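Local coordinates for DUF2235 domain-containing protein (Pseudomonas aeruginosa, PDB 4O5P) that probably hydrolyses phospholipids of target membranes as Tle1, an effector delivered by the type VI secretion system, at residues A[66-71]-A[230-235]; A[94-99]-A[113-118]; A[245-250]-A[272-277]. One frame throughout, in Å; residues are numbered along the deposited sequence.

Contact 1: residues A[66-71]-A[230-235]; sequences HITLGF and RLYIYG
Tyr232 meets His66 through its hydroxyl: Tyr232 OH lies 2.8 Å from His66 ND1, at the imidazole edge and close to its plane, in a hydrogen bond that either partner could donate. The bond is somewhat bent, and the two rings meet rim to rim with their planes 24° apart, so this pair is no stack. With chi1 at -45°, CG of Tyr232 sits beside its own backbone N, and the phenol leans back along the strand, its CD1 passing 3.5 Å from Ile67 O. Residues 66-71 and 230-235 run parallel, their directions differing by 11°, in the central sheet of an alpha/beta-hydrolase-like catalytic fold; strand 225-236 leads into a probable nucleophile elbow, of which Gly235 would be the first glycine. Ile67 is gripped through its backbone, its N bonding to Arg230 O and its O accepting Tyr232 N at 2.8 Å. On the sheet face opposite His66 and Tyr232, Ile67 and Leu231 lie side by side, Leu231 CD2 resting 3.6 Å from Ile67 CB, and helix 139-162 covers both through Leu153. Beyond Tyr232, a water joins Thr68 OG1 to Tyr234 OH, 2.6 Å from the latter.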
loop_
_atom_site.group_PDB
_atom_site.type_symbol
_atom_site.label_atom_id
_atom_site.label_comp_id
_atom_site.label_asym_id
_atom_site.label_seq_id
_atom_site.Cartn_x
_atom_site.Cartn_y
_atom_site.Cartn_z
ATOM N N HIS A 66 -15.897 10.541 -17.481
ATOM C CA HIS A 66 -15.574 10.563 -16.057
ATOM C C HIS A 66 -15.164 9.156 -15.657
ATOM O O HIS A 66 -15.911 8.198 -15.885
ATOM C CB HIS A 66 -16.774 11.035 -15.221
ATOM C CG HIS A 66 -17.141 12.477 -15.427
ATOM N ND1 HIS A 66 -16.600 13.503 -14.675
ATOM C CD2 HIS A 66 -18.023 13.060 -16.275
ATOM C CE1 HIS A 66 -17.123 14.653 -15.060
ATOM N NE2 HIS A 66 -17.995 14.412 -16.025
ATOM N N ILE A 67 -13.967 9.029 -15.080
ATOM C CA ILE A 67 -13.396 7.711 -14.823
ATOM C C ILE A 67 -12.937 7.564 -13.381
ATOM O O ILE A 67 -12.086 8.317 -12.918
ATOM C CB ILE A 67 -12.172 7.450 -15.705
ATOM C CG1 ILE A 67 -12.523 7.574 -17.194
ATOM C CG2 ILE A 67 -11.570 6.082 -15.397
ATOM C CD1 ILE A 67 -11.300 7.739 -18.090
ATOM N N THR A 68 -13.493 6.581 -12.682
ATOM C CA THR A 68 -12.992 6.203 -11.360
ATOM C C THR A 68 -12.090 4.966 -11.466
ATOM O O THR A 68 -12.467 3.972 -12.106
ATOM C CB THR A 68 -14.150 5.902 -10.401
ATOM O OG1 THR A 68 -15.029 7.036 -10.324
ATOM C CG2 THR A 68 -13.624 5.579 -9.011
ATOM N N LEU A 69 -10.916 5.026 -10.828
ATOM C CA LEU A 69 -9.955 3.922 -10.758
ATOM C C LEU A 69 -9.575 3.655 -9.290
ATOM O O LEU A 69 -9.125 4.553 -8.597
ATOM C CB LEU A 69 -8.700 4.295 -11.554
ATOM C CG LEU A 69 -7.560 3.296 -11.707
ATOM C CD1 LEU A 69 -8.099 1.974 -12.187
ATOM C CD2 LEU A 69 -6.512 3.808 -12.700
ATOM N N GLY A 70 -9.772 2.432 -8.817
ATOM C CA GLY A 70 -9.439 2.083 -7.445
ATOM C C GLY A 70 -8.372 1.004 -7.406
ATOM O O GLY A 70 -8.567 -0.079 -7.962
ATOM N N PHE A 71 -7.240 1.312 -6.766
ATOM C CA PHE A 71 -6.166 0.357 -6.546
ATOM C C PHE A 71 -6.220 -0.112 -5.089
ATOM O O PHE A 71 -5.923 0.664 -4.146
ATOM C CB PHE A 71 -4.804 1.008 -6.779
ATOM C CG PHE A 71 -4.586 1.534 -8.175
ATOM C CD1 PHE A 71 -4.106 0.702 -9.171
ATOM C CD2 PHE A 71 -4.796 2.875 -8.469
ATOM C CE1 PHE A 71 -3.870 1.179 -10.447
ATOM C CE2 PHE A 71 -4.552 3.369 -9.741
ATOM C CZ PHE A 71 -4.087 2.515 -10.733
ATOM N N ARG A 230 -11.710 13.220 -17.020
ATOM C CA ARG A 230 -11.643 13.655 -15.637
ATOM C C ARG A 230 -11.550 12.417 -14.759
ATOM O O ARG A 230 -12.410 11.533 -14.845
ATOM C CB ARG A 230 -12.898 14.452 -15.302
ATOM C CG ARG A 230 -13.169 15.596 -16.269
ATOM C CD ARG A 230 -12.054 16.604 -16.216
ATOM N NE ARG A 230 -12.225 17.713 -17.158
ATOM C CZ ARG A 230 -11.244 18.545 -17.499
ATOM N NH1 ARG A 230 -10.030 18.397 -16.974
ATOM N NH2 ARG A 230 -11.472 19.528 -18.356
ATOM N N LEU A 231 -10.505 12.349 -13.929
ATOM C CA LEU A 231 -10.183 11.117 -13.200
ATOM C C LEU A 231 -10.424 11.245 -11.695
ATOM O O LEU A 231 -10.122 12.266 -11.097
ATOM C CB LEU A 231 -8.724 10.706 -13.425
ATOM C CG LEU A 231 -8.260 10.332 -14.836
ATOM C CD1 LEU A 231 -6.970 9.565 -14.795
ATOM C CD2 LEU A 231 -9.298 9.532 -15.548
ATOM N N TYR A 232 -10.976 10.191 -11.106
ATOM C CA TYR A 232 -11.175 10.075 -9.668
ATOM C C TYR A 232 -10.495 8.766 -9.292
ATOM O O TYR A 232 -10.847 7.701 -9.817
ATOM C CB TYR A 232 -12.674 10.077 -9.339
ATOM C CG TYR A 232 -13.384 11.163 -10.118
ATOM C CD1 TYR A 232 -13.812 10.935 -11.424
ATOM C CD2 TYR A 232 -13.570 12.428 -9.576
ATOM C CE1 TYR A 232 -14.422 11.926 -12.158
ATOM C CE2 TYR A 232 -14.184 13.432 -10.315
ATOM C CZ TYR A 232 -14.609 13.168 -11.596
ATOM O OH TYR A 232 -15.220 14.152 -12.341
ATOM N N ILE A 233 -9.486 8.854 -8.423
ATOM C CA ILE A 233 -8.564 7.737 -8.184
ATOM C C ILE A 233 -8.491 7.452 -6.685
ATOM O O ILE A 233 -8.235 8.366 -5.909
ATOM C CB ILE A 233 -7.121 8.089 -8.656
ATOM C CG1 ILE A 233 -7.103 8.657 -10.090
ATOM C CG2 ILE A 233 -6.194 6.882 -8.532
ATOM C CD1 ILE A 233 -7.318 7.643 -11.181
ATOM N N TYR A 234 -8.714 6.203 -6.277
ATOM C CA TYR A 234 -8.660 5.843 -4.862
ATOM C C TYR A 234 -7.593 4.758 -4.698
ATOM O O TYR A 234 -7.516 3.848 -5.520
ATOM C CB TYR A 234 -10.025 5.314 -4.367
ATOM C CG TYR A 234 -11.216 6.203 -4.705
ATOM C CD1 TYR A 234 -11.322 7.488 -4.189
ATOM C CD2 TYR A 234 -12.235 5.743 -5.531
ATOM C CE1 TYR A 234 -12.403 8.300 -4.498
ATOM C CE2 TYR A 234 -13.325 6.541 -5.841
ATOM C CZ TYR A 234 -13.403 7.812 -5.320
ATOM O OH TYR A 234 -14.476 8.603 -5.643
ATOM N N GLY A 235 -6.771 4.846 -3.651
ATOM C CA GLY A 235 -5.770 3.816 -3.423
ATOM C C GLY A 235 -5.573 3.542 -1.940
ATOM O O GLY A 235 -5.720 4.451 -1.120
HETATM O O HOH W 1 -16.130 7.580 -7.344
#

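Contact 2: residues A[94-99]-A[113-118]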
loop_
_atom_site.group_PDB
_atom_site.type_symbol
_atom_site.label_atom_id
_atom_site.label_comp_id
_atom_site.label_asym_id
_atom_site.label_seq_id
_atom_site.Cartn_x
_atom_site.Cartn_y
_atom_site.Cartn_z
ATOM N N ARG A 94 -15.127 -0.623 -1.213
ATOM C CA ARG A 94 -16.385 0.014 -0.829
ATOM C C ARG A 94 -16.685 1.241 -1.691
ATOM O O ARG A 94 -17.796 1.387 -2.189
ATOM C CB ARG A 94 -16.403 0.335 0.677
ATOM C CG ARG A 94 -16.515 -0.921 1.542
ATOM C CD ARG A 94 -16.216 -0.667 3.010
ATOM N NE ARG A 94 -15.864 -1.926 3.664
ATOM C CZ ARG A 94 -16.720 -2.684 4.351
ATOM N NH1 ARG A 94 -17.981 -2.298 4.513
ATOM N NH2 ARG A 94 -16.307 -3.812 4.905
ATOM N N LEU A 95 -15.684 2.088 -1.914
ATOM C CA LEU A 95 -15.857 3.288 -2.734
ATOM C C LEU A 95 -16.108 2.977 -4.210
ATOM O O LEU A 95 -16.823 3.729 -4.895
ATOM C CB LEU A 95 -14.638 4.203 -2.594
ATOM C CG LEU A 95 -14.534 4.871 -1.229
ATOM C CD1 LEU A 95 -13.186 5.557 -1.073
ATOM C CD2 LEU A 95 -15.694 5.859 -1.045
ATOM N N ILE A 96 -15.514 1.879 -4.689
ATOM C CA ILE A 96 -15.776 1.405 -6.044
ATOM C C ILE A 96 -17.215 0.859 -6.180
ATOM O O ILE A 96 -17.912 1.172 -7.141
ATOM C CB ILE A 96 -14.722 0.370 -6.483
ATOM C CG1 ILE A 96 -13.366 1.062 -6.697
ATOM C CG2 ILE A 96 -15.157 -0.327 -7.768
ATOM C CD1 ILE A 96 -13.391 2.088 -7.826
ATOM N N HIS A 97 -17.659 0.066 -5.208
ATOM C CA HIS A 97 -19.029 -0.426 -5.171
ATOM C C HIS A 97 -20.034 0.734 -5.227
ATOM O O HIS A 97 -21.078 0.625 -5.862
ATOM C CB HIS A 97 -19.293 -1.205 -3.877
ATOM C CG HIS A 97 -18.451 -2.430 -3.708
ATOM N ND1 HIS A 97 -18.286 -3.053 -2.487
ATOM C CD2 HIS A 97 -17.746 -3.162 -4.602
ATOM C CE1 HIS A 97 -17.515 -4.114 -2.639
ATOM N NE2 HIS A 97 -17.166 -4.196 -3.909
ATOM N N ALA A 98 -19.714 1.830 -4.535
ATOM C CA ALA A 98 -20.585 3.011 -4.473
ATOM C C ALA A 98 -20.331 4.014 -5.594
ATOM O O ALA A 98 -20.947 5.088 -5.627
ATOM C CB ALA A 98 -20.436 3.709 -3.121
ATOM N N SER A 99 -19.413 3.681 -6.494
ATOM C CA SER A 99 -19.138 4.534 -7.645
ATOM C C SER A 99 -20.014 4.168 -8.851
ATOM O O SER A 99 -20.357 3.005 -9.067
ATOM C CB SER A 99 -17.651 4.485 -8.030
ATOM O OG SER A 99 -16.843 5.249 -7.139
ATOM N N LYS A 113 -16.031 2.860 -14.394
ATOM C CA LYS A 113 -15.286 2.552 -13.169
ATOM C C LYS A 113 -14.468 1.269 -13.324
ATOM O O LYS A 113 -14.870 0.335 -14.042
ATOM C CB LYS A 113 -16.200 2.506 -11.929
ATOM C CG LYS A 113 -16.999 1.231 -11.735
ATOM C CD LYS A 113 -17.995 1.420 -10.590
ATOM C CE LYS A 113 -18.695 0.121 -10.209
ATOM N NZ LYS A 113 -19.706 0.337 -9.116
ATOM N N TYR A 114 -13.309 1.246 -12.665
ATOM C CA TYR A 114 -12.376 0.143 -12.786
ATOM C C TYR A 114 -11.815 -0.204 -11.416
ATOM O O TYR A 114 -11.533 0.693 -10.605
ATOM C CB TYR A 114 -11.232 0.520 -13.727
ATOM C CG TYR A 114 -11.675 0.838 -15.140
ATOM C CD1 TYR A 114 -11.880 -0.174 -16.066
ATOM C CD2 TYR A 114 -11.872 2.153 -15.549
ATOM C CE1 TYR A 114 -12.272 0.109 -17.373
ATOM C CE2 TYR A 114 -12.270 2.451 -16.841
ATOM C CZ TYR A 114 -12.469 1.421 -17.748
ATOM O OH TYR A 114 -12.856 1.713 -19.034
ATOM N N TYR A 115 -11.663 -1.497 -11.153
ATOM C CA TYR A 115 -11.118 -1.958 -9.879
ATOM C C TYR A 115 -9.863 -2.761 -10.115
ATOM O O TYR A 115 -9.840 -3.648 -10.961
ATOM C CB TYR A 115 -12.133 -2.838 -9.129
ATOM C CG TYR A 115 -11.519 -3.551 -7.938
ATOM C CD1 TYR A 115 -11.330 -2.891 -6.724
ATOM C CD2 TYR A 115 -11.098 -4.875 -8.037
ATOM C CE1 TYR A 115 -10.752 -3.536 -5.636
ATOM C CE2 TYR A 115 -10.517 -5.524 -6.963
ATOM C CZ TYR A 115 -10.343 -4.853 -5.773
ATOM O OH TYR A 115 -9.783 -5.505 -4.701
ATOM N N CYS A 116 -8.817 -2.468 -9.357
ATOM C CA CYS A 116 -7.595 -3.248 -9.443
ATOM C C CYS A 116 -7.311 -3.958 -8.103
ATOM O O CYS A 116 -7.129 -3.294 -7.080
ATOM C CB CYS A 116 -6.442 -2.325 -9.834
ATOM S SG CYS A 116 -4.854 -3.138 -9.985
ATOM N N PRO A 117 -7.271 -5.307 -8.109
ATOM C CA PRO A 117 -6.942 -6.071 -6.895
ATOM C C PRO A 117 -5.576 -5.738 -6.330
ATOM O O PRO A 117 -4.673 -5.309 -7.052
ATOM C CB PRO A 117 -6.944 -7.535 -7.368
ATOM C CG PRO A 117 -6.974 -7.489 -8.870
ATOM C CD PRO A 117 -7.582 -6.186 -9.256
ATOM N N GLY A 118 -5.417 -5.970 -5.034
ATOM C CA GLY A 118 -4.154 -5.699 -4.378
ATOM C C GLY A 118 -3.028 -6.659 -4.738
ATOM O O GLY A 118 -3.259 -7.802 -5.152
#
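Lys113 reaches across to the end of helix 91-97 with a side chain extended beyond CG, and its ammonium group takes two backbone carbonyls: NZ lies 2.8 Å from Ile96 O and 2.7 Å from Ser99 O. CG stands between the backbone N and the carbonyl carbon (chi1 80°), which sends the straight chain off the strand toward the helix. Neither acceptor is met head-on, for NZ is tilted 22° from the carbonyl plane of Ile96 and 20° from that of Ser99. Ile96 O also accepts Ser99 N, at 3.0 Å and from the opposite face of its plane. Ser99 OG turns back to Leu95 O, 2.7 Å away, tying the turn to the helix. Ile96 points at the strand and crosses Tyr115 at about a right angle, Ile96 CG2 standing 4.2 Å from Tyr115 CB, while Ile96 CD1 lies against Tyr114 O at 3.6 Å. Helix 91-97 thus lies against the alpha/beta-hydrolase-like sheet, where strand 111-116 pairs in parallel with strand 62-71, whose Thr68 Ile96 also touches. A lysine ammonium held at a helix C terminus, where carbonyls concentrate partial negative charge, would probably be stabilised in its protonated form.

Contact 3: residues A[245-250]-A[272-277]; sequences AFANWL and ISIEFL
Leu250 N donates to Phe246 O at 2.8 Å, one of the helical bonds that fix the spacing of the side chains facing strand 270-280. No hydrogen bond crosses between residues 245-250 and 272-277; the contact is made by apolar carbons, chiefly methyl groups. Ile274 CD1 is the focal point. It lies 3.6 Å from Ala247 CB and 3.8 Å from Ala247 CA, close enough to show that the small alanine lets the isoleucine tip approach the helix backbone. Phe246 CE1 and Leu250 CD2, each 4.5 Å from Ile274 CD1, add looser contacts, the phenyl ring being met obliquely. One turn further along the helix, Leu250 and Ile272 reach toward each other tip to tip, with both leucine methyls, CD1 and CD2, 4.0 Å from Ile272 CD1. Ile272 gets there because CG1 is anti to its backbone N (chi1 -174°) and chi2 is also extended, carrying the terminal methyl well clear of the strand. Ser273, between the two isoleucines, points away from the helix, and its OG bonds Arg230 of the adjacent strand. The axes of the helix and of residues 272-274 run nearly antiparallel, at 158°, and 10.3 Å apart, as expected for the helix of a beta-alpha-beta crossover lying on the sheet: strand 225-236 leads into the helix, and strand 270-280 returns beside strand 225-236 and parallel to it. With all five touching residues buried and apolar, cohesion here must come from dispersion and the exclusion of water, so it depends on shape rather than on bond direction.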
loop_
_atom_site.group_PDB
_atom_site.type_symbol
_atom_site.label_atom_id
_atom_site.label_comp_id
_atom_site.label_asym_id
_atom_site.label_seq_id
_atom_site.Cartn_x
_atom_site.Cartn_y
_atom_site.Cartn_z
ATOM N N ALA A 245 2.257 6.679 -8.145
ATOM C CA ALA A 245 3.078 6.432 -9.326
ATOM C C ALA A 245 2.249 6.606 -10.603
ATOM O O ALA A 245 2.705 7.219 -11.559
ATOM C CB ALA A 245 3.713 5.040 -9.258
ATOM N N PHE A 246 1.025 6.080 -10.610
ATOM C CA PHE A 246 0.079 6.264 -11.714
ATOM C C PHE A 246 -0.089 7.745 -12.072
ATOM O O PHE A 246 0.044 8.135 -13.230
ATOM C CB PHE A 246 -1.267 5.636 -11.331
ATOM C CG PHE A 246 -2.414 5.982 -12.251
ATOM C CD1 PHE A 246 -3.208 7.109 -12.009
ATOM C CD2 PHE A 246 -2.732 5.159 -13.318
ATOM C CE1 PHE A 246 -4.267 7.415 -12.837
ATOM C CE2 PHE A 246 -3.799 5.456 -14.156
ATOM C CZ PHE A 246 -4.571 6.592 -13.918
ATOM N N ALA A 247 -0.371 8.572 -11.075
ATOM C CA ALA A 247 -0.536 10.008 -11.291
ATOM C C ALA A 247 0.700 10.618 -11.951
ATOM O O ALA A 247 0.572 11.373 -12.932
ATOM C CB ALA A 247 -0.857 10.717 -9.979
ATOM N N ASN A 248 1.889 10.295 -11.433
ATOM C CA ASN A 248 3.124 10.777 -12.074
ATOM C C ASN A 248 3.393 10.270 -13.503
ATOM O O ASN A 248 3.745 11.055 -14.395
ATOM C CB ASN A 248 4.347 10.521 -11.183
ATOM C CG ASN A 248 4.462 11.540 -10.064
ATOM O OD1 ASN A 248 4.389 12.747 -10.304
ATOM N ND2 ASN A 248 4.592 11.060 -8.830
ATOM N N TRP A 249 3.261 8.967 -13.724
ATOM C CA TRP A 249 3.419 8.410 -15.074
ATOM C C TRP A 249 2.384 8.981 -16.061
ATOM O O TRP A 249 2.654 9.161 -17.260
ATOM C CB TRP A 249 3.348 6.873 -15.036
ATOM C CG TRP A 249 4.456 6.243 -14.228
ATOM C CD1 TRP A 249 5.457 6.896 -13.543
ATOM C CD2 TRP A 249 4.681 4.838 -14.016
ATOM N NE1 TRP A 249 6.280 5.978 -12.927
ATOM C CE2 TRP A 249 5.825 4.713 -13.195
ATOM C CE3 TRP A 249 4.030 3.676 -14.443
ATOM C CZ2 TRP A 249 6.332 3.470 -12.798
ATOM C CZ3 TRP A 249 4.536 2.437 -14.047
ATOM C CH2 TRP A 249 5.670 2.348 -13.223
ATOM N N LEU A 250 1.200 9.295 -15.556
ATOM C CA LEU A 250 0.163 9.845 -16.404
ATOM C C LEU A 250 0.539 11.277 -16.767
ATOM O O LEU A 250 0.405 11.697 -17.929
ATOM C CB LEU A 250 -1.189 9.774 -15.713
ATOM C CG LEU A 250 -2.370 10.374 -16.476
ATOM C CD1 LEU A 250 -2.543 9.686 -17.838
ATOM C CD2 LEU A 250 -3.631 10.246 -15.645
ATOM N N ILE A 272 -7.029 16.430 -19.886
ATOM C CA ILE A 272 -7.132 15.398 -18.861
ATOM C C ILE A 272 -6.680 15.949 -17.524
ATOM O O ILE A 272 -5.693 16.695 -17.432
ATOM C CB ILE A 272 -6.298 14.130 -19.226
ATOM C CG1 ILE A 272 -6.542 12.995 -18.221
ATOM C CG2 ILE A 272 -4.803 14.464 -19.361
ATOM C CD1 ILE A 272 -5.887 11.677 -18.641
ATOM N N SER A 273 -7.405 15.578 -16.475
ATOM C CA SER A 273 -7.023 15.981 -15.129
ATOM C C SER A 273 -7.409 14.902 -14.129
ATOM O O SER A 273 -8.354 14.159 -14.353
ATOM C CB SER A 273 -7.741 17.279 -14.780
ATOM O OG SER A 273 -9.131 17.044 -14.613
ATOM N N ILE A 274 -6.663 14.814 -13.032
ATOM C CA ILE A 274 -7.108 14.044 -11.877
ATOM C C ILE A 274 -7.886 14.998 -10.965
ATOM O O ILE A 274 -7.300 15.797 -10.248
ATOM C CB ILE A 274 -5.925 13.385 -11.124
ATOM C CG1 ILE A 274 -5.286 12.287 -11.990
ATOM C CG2 ILE A 274 -6.403 12.798 -9.788
ATOM C CD1 ILE A 274 -4.010 11.654 -11.394
ATOM N N GLU A 275 -9.210 14.937 -11.032
ATOM C CA GLU A 275 -10.088 15.776 -10.212
ATOM C C GLU A 275 -9.948 15.441 -8.726
ATOM O O GLU A 275 -10.142 16.315 -7.867
ATOM C CB GLU A 275 -11.540 15.552 -10.625
ATOM C CG GLU A 275 -11.890 16.009 -12.036
ATOM C CD GLU A 275 -11.643 17.482 -12.230
ATOM O OE1 GLU A 275 -12.334 18.290 -11.576
ATOM O OE2 GLU A 275 -10.730 17.834 -13.016
ATOM N N PHE A 276 -9.620 14.179 -8.423
ATOM C CA PHE A 276 -9.505 13.751 -7.024
ATOM C C PHE A 276 -8.602 12.521 -6.852
ATOM O O PHE A 276 -8.777 11.510 -7.524
ATOM C CB PHE A 276 -10.895 13.459 -6.440
ATOM C CG PHE A 276 -10.883 13.130 -4.958
ATOM C CD1 PHE A 276 -10.934 14.149 -4.005
ATOM C CD2 PHE A 276 -10.811 11.810 -4.524
ATOM C CE1 PHE A 276 -10.917 13.851 -2.636
ATOM C CE2 PHE A 276 -10.788 11.500 -3.170
ATOM C CZ PHE A 276 -10.846 12.518 -2.224
ATOM N N LEU A 277 -7.636 12.622 -5.945
ATOM C CA LEU A 277 -6.768 11.504 -5.616
ATOM C C LEU A 277 -6.956 11.207 -4.119
ATOM O O LEU A 277 -6.587 12.021 -3.262
ATOM C CB LEU A 277 -5.313 11.877 -5.927
ATOM C CG LEU A 277 -4.190 10.869 -5.695
ATOM C CD1 LEU A 277 -4.368 9.653 -6.619
ATOM C CD2 LEU A 277 -2.859 11.567 -5.945
#

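Following the chain from the N terminus, strand 62-71 is the first of the segments in these contacts, and contact 1 closes when strand 225-236 pairs with it, after an excursion of 158 residues, nearly half of it helical. Nested inside that loop, contact 2 closes a short one of 13 residues, joining helix 91-97 to strand 111-116, which borders strand 62-71 on its other side, with Thr68 O accepting Tyr114 N and Gly70 O accepting Cys116 N. Contact 3 follows in series, closing 21 residues between helix 238-254 and strand 270-280; contacts 1 and 3 are joined by Leu231 N bonding to Ser273 O. Contacts 2 and 3 do not touch, their nearest atoms being about 7 Å apart.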